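Local coordinates for protein putative succinylglutamate desuccinylase / aspartoacylase (Shewanella amazonensis, PDB 3FMC) that is a putative zinc-dependent hydrolase of the succinylglutamate desuccinylase/aspartoacylase family, probably acting on ester bonds, at residues Leu105-Asn110 against Thr157-Ala162. Residues are numbered along the deposited sequence; the frame is centred on the assembly and turned at random.
Sequences LDHGFN and TLQSMA
Leu105, in extended loop backbone, faces Gln159 on helix 150-163 with their CA atoms 7.8 Å apart, a gap that the glutamine side chain bridges. With CG anti to the backbone N (chi1 -170°) and the chain running straight on, Gln159 leaves the helix and brings its amide edge-on to the backbone of Leu105, with OE1 and NE2 both in line for bonding. There it reads both polar atoms of one residue, much as a neighbouring strand would: Leu105 N donates to Gln159 OE1 at 2.8 Å, and Gln159 NE2 returns a bond to Leu105 O at 2.9 Å. Both are nearly straight, and each donor lies in the plane of the carbonyl it meets, on a lone pair. Leu105 CB closes in beside the pair, 3.5 Å from Gln159 OE1. The His107 ring comes from the opposite direction, its plane turned 80° from the amide, and brings its NE2 to 3.5 Å from Gln159 NE2. Both nitrogens are hydrogen-bonded to NE2 of His163, at the end of the same helix. Leu134 and Glu137 of helix 123-142 and Pro217 of helix 210-227 also touch His107. With the side chain cut back to an alanine here, the N-H and carbonyl of Leu105 would probably be left without these partners, His163 would lose one of its bonds, and a gap would open between loop and helix. Within the catalytic domain, then, a neutral amide satisfies the N-H and carbonyl of a buried loop residue, and the twofold grip fixes which end of the amide is oxygen and which nitrogen.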
ATOM      1  N   LEU C 105       8.909  -6.077  24.680  1.00 14.58           N
ATOM      2  CA  LEU C 105      10.139  -6.652  25.170  1.00 14.81           C
ATOM      3  C   LEU C 105       9.906  -7.775  26.154  1.00 18.21           C
ATOM      4  O   LEU C 105       9.232  -7.562  27.158  1.00 17.31           O
ATOM      5  CB  LEU C 105      10.923  -5.543  25.879  1.00 18.79           C
ATOM      6  CG  LEU C 105      12.281  -5.902  26.505  1.00 17.38           C
ATOM      7  CD1 LEU C 105      13.185  -6.641  25.515  1.00 16.40           C
ATOM      8  CD2 LEU C 105      12.937  -4.636  27.101  1.00 19.01           C
ATOM      9  N   ASP C 106      10.393  -8.972  25.815  1.00 18.85           N
ATOM     10  CA  ASP C 106      10.363 -10.154  26.696  1.00 21.14           C
ATOM     11  C   ASP C 106      11.621 -10.032  27.501  1.00 21.76           C
ATOM     12  O   ASP C 106      12.727 -10.051  26.949  1.00 24.43           O
ATOM     13  CB  ASP C 106      10.424 -11.427  25.877  1.00 21.19           C
ATOM     14  CG  ASP C 106      10.101 -12.724  26.678  1.00 26.22           C
ATOM     15  OD1 ASP C 106       9.625 -12.690  27.823  1.00 22.70           O
ATOM     16  OD2 ASP C 106      10.292 -13.813  26.096  1.00 26.96           O
ATOM     17  N   HIS C 107      11.477  -9.886  28.808  1.00 22.22           N
ATOM     18  CA  HIS C 107      12.652  -9.787  29.649  1.00 25.78           C
ATOM     19  C   HIS C 107      13.368 -11.137  29.704  1.00 27.28           C
ATOM     20  O   HIS C 107      12.817 -12.148  30.091  1.00 32.43           O
ATOM     21  CB  HIS C 107      12.308  -9.218  31.011  1.00 25.00           C
ATOM     22  CG  HIS C 107      11.774  -7.814  30.937  1.00 22.61           C
ATOM     23  ND1 HIS C 107      12.577  -6.719  30.678  1.00 21.80           N
ATOM     24  CD2 HIS C 107      10.524  -7.328  31.118  1.00 20.34           C
ATOM     25  CE1 HIS C 107      11.837  -5.621  30.705  1.00 25.53           C
ATOM     26  NE2 HIS C 107      10.587  -5.965  30.966  1.00 20.09           N
ATOM     27  N   GLY C 108      14.608 -11.136  29.270  1.00 33.53           N
ATOM     28  CA  GLY C 108      15.387 -12.358  29.237  1.00 34.68           C
ATOM     29  C   GLY C 108      16.086 -12.776  30.521  1.00 34.03           C
ATOM     30  O   GLY C 108      16.494 -13.929  30.634  1.00 38.83           O
ATOM     31  N   PHE C 109      16.235 -11.877  31.490  1.00 29.33           N
ATOM     32  CA  PHE C 109      16.954 -12.233  32.709  1.00 28.48           C
ATOM     33  C   PHE C 109      16.347 -13.440  33.468  1.00 29.31           C
ATOM     34  O   PHE C 109      15.136 -13.754  33.388  1.00 26.08           O
ATOM     35  CB  PHE C 109      17.181 -11.010  33.597  1.00 27.97           C
ATOM     36  CG  PHE C 109      15.952 -10.475  34.240  1.00 25.92           C
ATOM     37  CD1 PHE C 109      15.134  -9.553  33.585  1.00 25.92           C
ATOM     38  CD2 PHE C 109      15.620 -10.855  35.527  1.00 25.16           C
ATOM     39  CE1 PHE C 109      14.014  -9.068  34.216  1.00 24.50           C
ATOM     40  CE2 PHE C 109      14.510 -10.370  36.145  1.00 25.10           C
ATOM     41  CZ  PHE C 109      13.704  -9.491  35.511  1.00 23.43           C
ATOM     42  N   ASN C 110      17.212 -14.156  34.172  1.00 28.97           N
ATOM     43  CA  ASN C 110      16.784 -15.384  34.854  1.00 26.70           C
ATOM     44  C   ASN C 110      16.072 -14.995  36.139  1.00 22.11           C
ATOM     45  O   ASN C 110      16.686 -14.429  37.048  1.00 23.31           O
ATOM     46  CB  ASN C 110      17.981 -16.320  35.083  1.00 26.49           C
ATOM     47  CG  ASN C 110      17.583 -17.626  35.755  1.00 34.96           C
ATOM     48  OD1 ASN C 110      16.799 -17.640  36.689  1.00 34.55           O
ATOM     49  ND2 ASN C 110      18.140 -18.729  35.281  1.00 40.93           N
ATOM     50  N   THR C 157       8.869   2.047  24.860  1.00 13.53           N
ATOM     51  CA  THR C 157       8.526   3.320  25.533  1.00 13.93           C
ATOM     52  C   THR C 157       7.173   3.182  26.258  1.00 16.64           C
ATOM     53  O   THR C 157       7.045   3.562  27.447  1.00 15.71           O
ATOM     54  CB  THR C 157       8.546   4.518  24.550  1.00 13.49           C
ATOM     55  OG1 THR C 157       9.858   4.587  23.943  1.00 13.72           O
ATOM     56  CG2 THR C 157       8.145   5.831  25.223  1.00 16.50           C
ATOM     57  N   LEU C 158       6.178   2.602  25.568  1.00 13.92           N
ATOM     58  CA  LEU C 158       4.871   2.318  26.194  1.00 13.02           C
ATOM     59  C   LEU C 158       5.011   1.368  27.367  1.00 13.21           C
ATOM     60  O   LEU C 158       4.436   1.591  28.430  1.00 15.36           O
ATOM     61  CB  LEU C 158       3.924   1.692  25.162  1.00 13.45           C
ATOM     62  CG  LEU C 158       3.524   2.607  23.985  1.00 12.45           C
ATOM     63  CD1 LEU C 158       2.761   1.862  22.894  1.00 11.93           C
ATOM     64  CD2 LEU C 158       2.725   3.768  24.487  1.00 12.80           C
ATOM     65  N   GLN C 159       5.829   0.339  27.171  1.00 13.95           N
ATOM     66  CA  GLN C 159       6.044  -0.722  28.144  1.00 14.00           C
ATOM     67  C   GLN C 159       6.637  -0.212  29.422  1.00 16.01           C
ATOM     68  O   GLN C 159       6.241  -0.623  30.508  1.00 17.29           O
ATOM     69  CB  GLN C 159       6.892  -1.821  27.528  1.00 13.07           C
ATOM     70  CG  GLN C 159       6.979  -3.109  28.385  1.00 13.47           C
ATOM     71  CD  GLN C 159       7.677  -4.214  27.682  1.00 13.02           C
ATOM     72  OE1 GLN C 159       7.650  -4.293  26.441  1.00 15.47           O
ATOM     73  NE2 GLN C 159       8.282  -5.135  28.454  1.00 14.10           N
ATOM     74  N   SER C 160       7.629   0.663  29.307  1.00 16.59           N
ATOM     75  CA  SER C 160       8.275   1.219  30.485  1.00 17.45           C
ATOM     76  C   SER C 160       7.247   1.975  31.325  1.00 17.78           C
ATOM     77  O   SER C 160       7.291   1.903  32.567  1.00 18.78           O
ATOM     78  CB  SER C 160       9.435   2.132  30.097  1.00 18.84           C
ATOM     79  OG  SER C 160       9.927   2.766  31.260  1.00 24.68           O
HETATM   80  N   MSE C 161       6.326   2.694  30.675  1.00 15.88           N
HETATM   81  CA  MSE C 161       5.245   3.374  31.411  1.00 16.79           C
HETATM   82  C   MSE C 161       4.302   2.352  32.067  1.00 18.33           C
HETATM   83  O   MSE C 161       3.939   2.499  33.251  1.00 16.58           O
HETATM   84  CB  MSE C 161       4.452   4.321  30.520  1.00 16.01           C
HETATM   85  CG  MSE C 161       5.262   5.592  30.093  1.00 21.11           C
HETATM   86 SE   MSE C 161       4.113   6.852  29.268  0.75 13.38          SE
HETATM   87  CE  MSE C 161       3.806   5.847  27.509  1.00 12.34           C
ATOM     88  N   ALA C 162       3.948   1.315  31.310  1.00 16.86           N
ATOM     89  CA  ALA C 162       3.018   0.272  31.770  1.00 14.83           C
ATOM     90  C   ALA C 162       3.576  -0.461  33.001  1.00 14.48           C
ATOM     91  O   ALA C 162       2.852  -0.765  33.917  1.00 17.61           O
ATOM     92  CB  ALA C 162       2.772  -0.738  30.652  1.00 12.68           C
TER